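Local atomic coordinates of sensor protein (Bacteroides thetaiotaomicron, PDB entry 2X7X), a protein that binds fructose through its periplasmic domain and probably passes the signal on as the sensor kinase of a hybrid two-component system. Residues D109-G114 with F150-S155; Y120-L125 with P158-I163. One frame throughout, in Å; residues are numbered along the deposited sequence.

Contact 1. Residues D109-G114 with F150-S155; sequences DNYEIG and FMAAIS. With K (potassium ion), chain G.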
loop_
_atom_site.group_PDB
_atom_site.type_symbol
_atom_site.label_atom_id
_atom_site.label_comp_id
_atom_site.label_asym_id
_atom_site.label_seq_id
_atom_site.Cartn_x
_atom_site.Cartn_y
_atom_site.Cartn_z
ATOM N N ASP A 109 -9.363 12.005 13.256
ATOM C CA ASP A 109 -10.465 12.054 14.235
ATOM C C ASP A 109 -10.520 10.810 15.129
ATOM O O ASP A 109 -10.940 9.730 14.698
ATOM C CB ASP A 109 -11.818 12.280 13.560
ATOM C CG ASP A 109 -12.919 12.623 14.556
ATOM O OD1 ASP A 109 -13.976 13.115 14.112
ATOM O OD2 ASP A 109 -12.738 12.425 15.779
ATOM N N ASN A 110 -10.123 10.979 16.383
ATOM C CA ASN A 110 -10.052 9.849 17.293
ATOM C C ASN A 110 -11.414 9.324 17.695
ATOM O O ASN A 110 -11.560 8.135 17.985
ATOM C CB ASN A 110 -9.147 10.162 18.499
ATOM C CG ASN A 110 -7.665 10.126 18.129
ATOM O OD1 ASN A 110 -7.075 9.061 18.004
ATOM N ND2 ASN A 110 -7.078 11.286 17.918
ATOM N N TYR A 111 -12.418 10.199 17.691
ATOM C CA TYR A 111 -13.770 9.805 18.066
ATOM C C TYR A 111 -14.312 8.850 17.005
ATOM O O TYR A 111 -14.850 7.785 17.320
ATOM C CB TYR A 111 -14.662 11.032 18.201
ATOM C CG TYR A 111 -16.064 10.769 18.708
ATOM C CD1 TYR A 111 -17.090 10.396 17.839
ATOM C CD2 TYR A 111 -16.377 10.920 20.057
ATOM C CE1 TYR A 111 -18.385 10.163 18.307
ATOM C CE2 TYR A 111 -17.673 10.692 20.525
ATOM C CZ TYR A 111 -18.664 10.319 19.642
ATOM O OH TYR A 111 -19.939 10.105 20.109
ATOM N N GLU A 112 -14.140 9.230 15.747
ATOM C CA GLU A 112 -14.573 8.416 14.630
ATOM C C GLU A 112 -13.861 7.073 14.561
ATOM O O GLU A 112 -14.457 6.072 14.173
ATOM C CB GLU A 112 -14.407 9.184 13.323
ATOM C CG GLU A 112 -15.581 10.115 13.054
ATOM C CD GLU A 112 -16.927 9.390 13.092
ATOM O OE1 GLU A 112 -17.868 9.942 13.706
ATOM O OE2 GLU A 112 -17.030 8.261 12.528
ATOM N N ILE A 113 -12.588 7.054 14.938
ATOM C CA ILE A 113 -11.841 5.795 15.040
ATOM C C ILE A 113 -12.468 4.871 16.091
ATOM O O ILE A 113 -12.674 3.695 15.828
ATOM C CB ILE A 113 -10.331 6.028 15.278
ATOM C CG1 ILE A 113 -9.718 6.607 14.019
ATOM C CG2 ILE A 113 -9.630 4.731 15.610
ATOM C CD1 ILE A 113 -8.365 7.199 14.213
ATOM N N GLY A 114 -12.812 5.427 17.247
ATOM C CA GLY A 114 -13.458 4.666 18.298
ATOM C C GLY A 114 -14.757 4.093 17.779
ATOM O O GLY A 114 -15.043 2.893 17.935
ATOM N N PHE A 150 -16.298 4.826 20.783
ATOM C CA PHE A 150 -16.563 3.412 20.926
ATOM C C PHE A 150 -17.836 3.161 21.726
ATOM O O PHE A 150 -18.593 2.247 21.399
ATOM C CB PHE A 150 -15.366 2.750 21.595
ATOM C CG PHE A 150 -15.655 1.412 22.178
ATOM C CD1 PHE A 150 -15.813 0.307 21.360
ATOM C CD2 PHE A 150 -15.750 1.257 23.549
ATOM C CE1 PHE A 150 -16.060 -0.932 21.897
ATOM C CE2 PHE A 150 -16.014 0.018 24.102
ATOM C CZ PHE A 150 -16.167 -1.079 23.279
ATOM N N MET A 151 -18.051 3.952 22.780
ATOM C CA MET A 151 -19.286 3.858 23.561
ATOM C C MET A 151 -20.495 4.292 22.733
ATOM O O MET A 151 -21.580 3.704 22.849
ATOM C CB MET A 151 -19.218 4.669 24.857
ATOM C CG MET A 151 -18.245 4.110 25.910
ATOM S SD MET A 151 -18.388 2.333 26.261
ATOM C CE MET A 151 -19.554 2.304 27.619
ATOM N N ALA A 152 -20.304 5.292 21.876
ATOM C CA ALA A 152 -21.409 5.778 21.053
ATOM C C ALA A 152 -21.897 4.676 20.109
ATOM O O ALA A 152 -23.101 4.445 19.979
ATOM C CB ALA A 152 -21.008 7.036 20.275
ATOM N N ALA A 153 -20.945 3.997 19.476
ATOM C CA ALA A 153 -21.223 2.927 18.536
ATOM C C ALA A 153 -21.927 1.760 19.197
ATOM O O ALA A 153 -22.952 1.303 18.704
ATOM C CB ALA A 153 -19.934 2.449 17.863
ATOM N N ILE A 154 -21.398 1.281 20.311
ATOM C CA ILE A 154 -21.931 0.051 20.886
ATOM C C ILE A 154 -23.201 0.258 21.706
ATOM O O ILE A 154 -23.802 -0.716 22.184
ATOM C CB ILE A 154 -20.876 -0.758 21.681
ATOM C CG1 ILE A 154 -20.527 -0.049 22.986
ATOM C CG2 ILE A 154 -19.647 -1.038 20.821
ATOM C CD1 ILE A 154 -20.103 -0.994 24.097
ATOM N N SER A 155 -23.621 1.514 21.862
ATOM C CA SER A 155 -24.900 1.816 22.518
ATOM C C SER A 155 -26.051 1.337 21.651
ATOM O O SER A 155 -27.092 0.947 22.165
ATOM C CB SER A 155 -25.051 3.307 22.830
ATOM O OG SER A 155 -24.893 4.078 21.652
HETATM K K K G . -24.478 -1.826 24.558
HETATM O O HOH W 1 -22.991 -0.223 26.110
HETATM O O HOH W 2 -27.123 -0.614 23.960
#
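Tyr111 extends its phenol from helix 110-124 until OH comes to 3.3 Å from Ala152 CB on helix 141-155, while beside it the backbone of Gly114 meets that of Phe150. The methyl of Ala152 points toward the first helix and takes the far end of the phenol at an oblique slant; ring carbon CZ of Tyr111 is 4.1 Å from Ala152 CB. A chi1 of -175°, which sets CG anti to the backbone N, carries the ring out toward helix 141-155, and the Tyr111 side chain also touches Gln148. At Gly114 there is no side chain to hold the two helices apart, and its CA approaches that of Phe150 to 4.3 Å. Gly114 O receives a CA-H...O contact from Phe150 CA, at 3.4 Å, and lies at the edge of the Phe150 ring, near its plane. That ring itself turns away from the first helix to pack on Ile131, Glu133 and Tyr193. Contact 1 thus joins two helices of one lobe of the two-lobed periplasmic binding protein fold, at the end of helix 110-124 that follows strand 104-108 of the other lobe's sheet. Asp109 N-caps this helix: its OD2 accepts from Tyr111 N at 3.0 Å, met 36° out of the carboxylate plane, and weakly from Glu112 N. Next to the cap, Asn110 is buried and both ends of its amide are engaged, OD1 by NE of the fructose-binding Arg146 and ND2 by OH of the pocket residue Tyr245. At the other end of the contact Ile154 O binds a potassium ion at 2.7 Å.

Contact 2. Residues Y120-L125 with P158-I163; sequences YIASSL and PDIKLI. With K (potassium ion), chain G.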
loop_
_atom_site.group_PDB
_atom_site.type_symbol
_atom_site.label_atom_id
_atom_site.label_comp_id
_atom_site.label_asym_id
_atom_site.label_seq_id
_atom_site.Cartn_x
_atom_site.Cartn_y
_atom_site.Cartn_z
ATOM N N TYR A 120 -16.885 -2.308 14.092
ATOM C CA TYR A 120 -16.202 -3.477 13.597
ATOM C C TYR A 120 -16.354 -4.675 14.556
ATOM O O TYR A 120 -16.608 -5.794 14.112
ATOM C CB TYR A 120 -14.730 -3.168 13.309
ATOM C CG TYR A 120 -13.957 -4.392 12.906
ATOM C CD1 TYR A 120 -13.760 -4.706 11.566
ATOM C CD2 TYR A 120 -13.451 -5.265 13.879
ATOM C CE1 TYR A 120 -13.064 -5.858 11.204
ATOM C CE2 TYR A 120 -12.764 -6.403 13.531
ATOM C CZ TYR A 120 -12.570 -6.699 12.198
ATOM O OH TYR A 120 -11.882 -7.846 11.867
ATOM N N ILE A 121 -16.210 -4.438 15.855
ATOM C CA ILE A 121 -16.402 -5.481 16.837
ATOM C C ILE A 121 -17.859 -5.988 16.878
ATOM O O ILE A 121 -18.106 -7.205 16.950
ATOM C CB ILE A 121 -15.943 -5.022 18.235
ATOM C CG1 ILE A 121 -14.435 -4.706 18.236
ATOM C CG2 ILE A 121 -16.264 -6.087 19.279
ATOM C CD1 ILE A 121 -13.912 -4.023 19.499
ATOM N N ALA A 122 -18.821 -5.064 16.838
ATOM C CA ALA A 122 -20.243 -5.425 16.909
ATOM C C ALA A 122 -20.641 -6.295 15.729
ATOM O O ALA A 122 -21.422 -7.236 15.878
ATOM C CB ALA A 122 -21.129 -4.179 16.985
ATOM N N SER A 123 -20.084 -5.982 14.568
ATOM C CA SER A 123 -20.326 -6.736 13.353
ATOM C C SER A 123 -19.674 -8.126 13.438
ATOM O O SER A 123 -20.277 -9.128 13.064
ATOM C CB SER A 123 -19.825 -5.925 12.145
ATOM O OG SER A 123 -19.583 -6.728 11.005
ATOM N N SER A 124 -18.455 -8.182 13.970
ATOM C CA SER A 124 -17.706 -9.421 14.061
ATOM C C SER A 124 -18.276 -10.387 15.101
ATOM O O SER A 124 -18.214 -11.608 14.918
ATOM C CB SER A 124 -16.238 -9.121 14.350
ATOM O OG SER A 124 -15.514 -10.319 14.561
ATOM N N LEU A 125 -18.825 -9.848 16.187
ATOM C CA LEU A 125 -19.471 -10.665 17.216
ATOM C C LEU A 125 -20.965 -10.846 16.921
ATOM O O LEU A 125 -21.722 -11.343 17.765
ATOM C CB LEU A 125 -19.304 -10.025 18.596
ATOM C CG LEU A 125 -17.908 -9.778 19.163
ATOM C CD1 LEU A 125 -18.025 -9.242 20.577
ATOM C CD2 LEU A 125 -17.070 -11.035 19.135
ATOM N N PRO A 158 -27.728 -3.619 22.118
ATOM C CA PRO A 158 -27.975 -3.887 23.537
ATOM C C PRO A 158 -27.296 -5.154 24.086
ATOM O O PRO A 158 -27.285 -5.357 25.311
ATOM C CB PRO A 158 -29.510 -3.971 23.635
ATOM C CG PRO A 158 -29.992 -4.206 22.248
ATOM C CD PRO A 158 -28.967 -3.604 21.316
ATOM N N ASP A 159 -26.724 -5.988 23.214
ATOM C CA ASP A 159 -26.063 -7.214 23.677
ATOM C C ASP A 159 -24.561 -7.246 23.466
ATOM O O ASP A 159 -23.909 -8.275 23.689
ATOM C CB ASP A 159 -26.728 -8.448 23.093
ATOM C CG ASP A 159 -28.131 -8.639 23.623
ATOM O OD1 ASP A 159 -28.283 -8.704 24.875
ATOM O OD2 ASP A 159 -29.072 -8.701 22.783
ATOM N N ILE A 160 -24.023 -6.123 23.006
ATOM C CA ILE A 160 -22.596 -5.874 23.079
ATOM C C ILE A 160 -22.391 -5.119 24.386
ATOM O O ILE A 160 -22.986 -4.056 24.574
ATOM C CB ILE A 160 -22.099 -5.004 21.894
ATOM C CG1 ILE A 160 -22.223 -5.746 20.557
ATOM C CG2 ILE A 160 -20.674 -4.512 22.141
ATOM C CD1 ILE A 160 -21.463 -7.033 20.480
ATOM N N LYS A 161 -21.576 -5.663 25.284
ATOM C CA LYS A 161 -21.382 -5.059 26.595
ATOM C C LYS A 161 -19.922 -4.823 26.951
ATOM O O LYS A 161 -19.101 -5.723 26.880
ATOM C CB LYS A 161 -22.022 -5.920 27.671
ATOM C CG LYS A 161 -23.500 -6.214 27.416
ATOM C CD LYS A 161 -24.050 -7.214 28.411
ATOM C CE LYS A 161 -25.481 -7.603 28.056
ATOM N NZ LYS A 161 -25.725 -9.091 28.260
ATOM N N LEU A 162 -19.611 -3.596 27.342
ATOM C CA LEU A 162 -18.340 -3.304 27.942
ATOM C C LEU A 162 -18.364 -3.761 29.408
ATOM O O LEU A 162 -19.044 -3.155 30.243
ATOM C CB LEU A 162 -18.018 -1.812 27.820
ATOM C CG LEU A 162 -16.642 -1.409 28.361
ATOM C CD1 LEU A 162 -15.512 -2.136 27.618
ATOM C CD2 LEU A 162 -16.451 0.093 28.297
ATOM N N ILE A 163 -17.624 -4.831 29.712
ATOM C CA ILE A 163 -17.611 -5.413 31.061
ATOM C C ILE A 163 -16.379 -5.051 31.906
ATOM O O ILE A 163 -16.333 -5.361 33.102
ATOM C CB ILE A 163 -17.773 -6.968 31.036
ATOM C CG1 ILE A 163 -16.548 -7.645 30.390
ATOM C CG2 ILE A 163 -19.059 -7.365 30.347
ATOM C CD1 ILE A 163 -16.384 -9.121 30.748
HETATM K K K G . -24.478 -1.826 24.558
HETATM O O HOH W 1 -22.991 -0.223 26.110
HETATM O O HOH W 2 -27.123 -0.614 23.960
#
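The closing turn of helix 110-124 faces the start of strand 159-167, with the CA atoms of Ala122 and Ile160 nearest each other at 6.6 Å. Leu125 is the first residue to leave helical geometry, although its N still bonds to Ile121 O at 2.8 Å. Both sets of side-chain contacts converge on Ile160. Its CG1 rests 4.1 Å from Ala122 CB, and its CD1 lies 4.1 Å from CD1 of Leu125, the two side chains running obliquely past each other. The bend at chi2 (-59°) folds CD1 back, so that this methyl also packs on Ala122 CA and Leu125 CB. The interface is wholly apolar, and Ile131 of the adjoining strand touches both Ile121 and Ile160. An alanine in place of Ile160 would lose CG1 and CD1, which would probably open a gap beside Ala122 and deprive the Leu125 methyl of its partner. While its side chain packs on the helix, Ile160 O binds the potassium ion at 2.7 Å, together with Ile154 O, Phe157 O and two waters. Strand 159-167 lies at the margin of its sheet, bonded to the parallel strand 128-135. Such covering of a sheet face by a helix is the layered alpha/beta architecture of a periplasmic binding protein lobe, here with helix 110-124 laid against the last strand of the beta-alpha-beta unit formed by strand 128-135, helix 141-155 and strand 159-167.

Helix 110-124 serves both contacts, its first turns in contact 1 and its last in contact 2; the centres of the two contacts lie about 12 Å apart. Contact 1 is helix on helix, partly buried, mixing backbone proximity with a phenol and a methyl, and it borders the fructose pocket; contact 2 is helix on strand, buried and purely aliphatic, farther from the chain's centre. Their second segments follow one another in the chain and pack together directly: Met151 SD lies 3.6 Å from Leu162 CD2, and Ile154 CB is 3.8 Å from Ile160 CG2. The potassium ion and its two waters bridge the same two segments, with one carbonyl ligand from each contact.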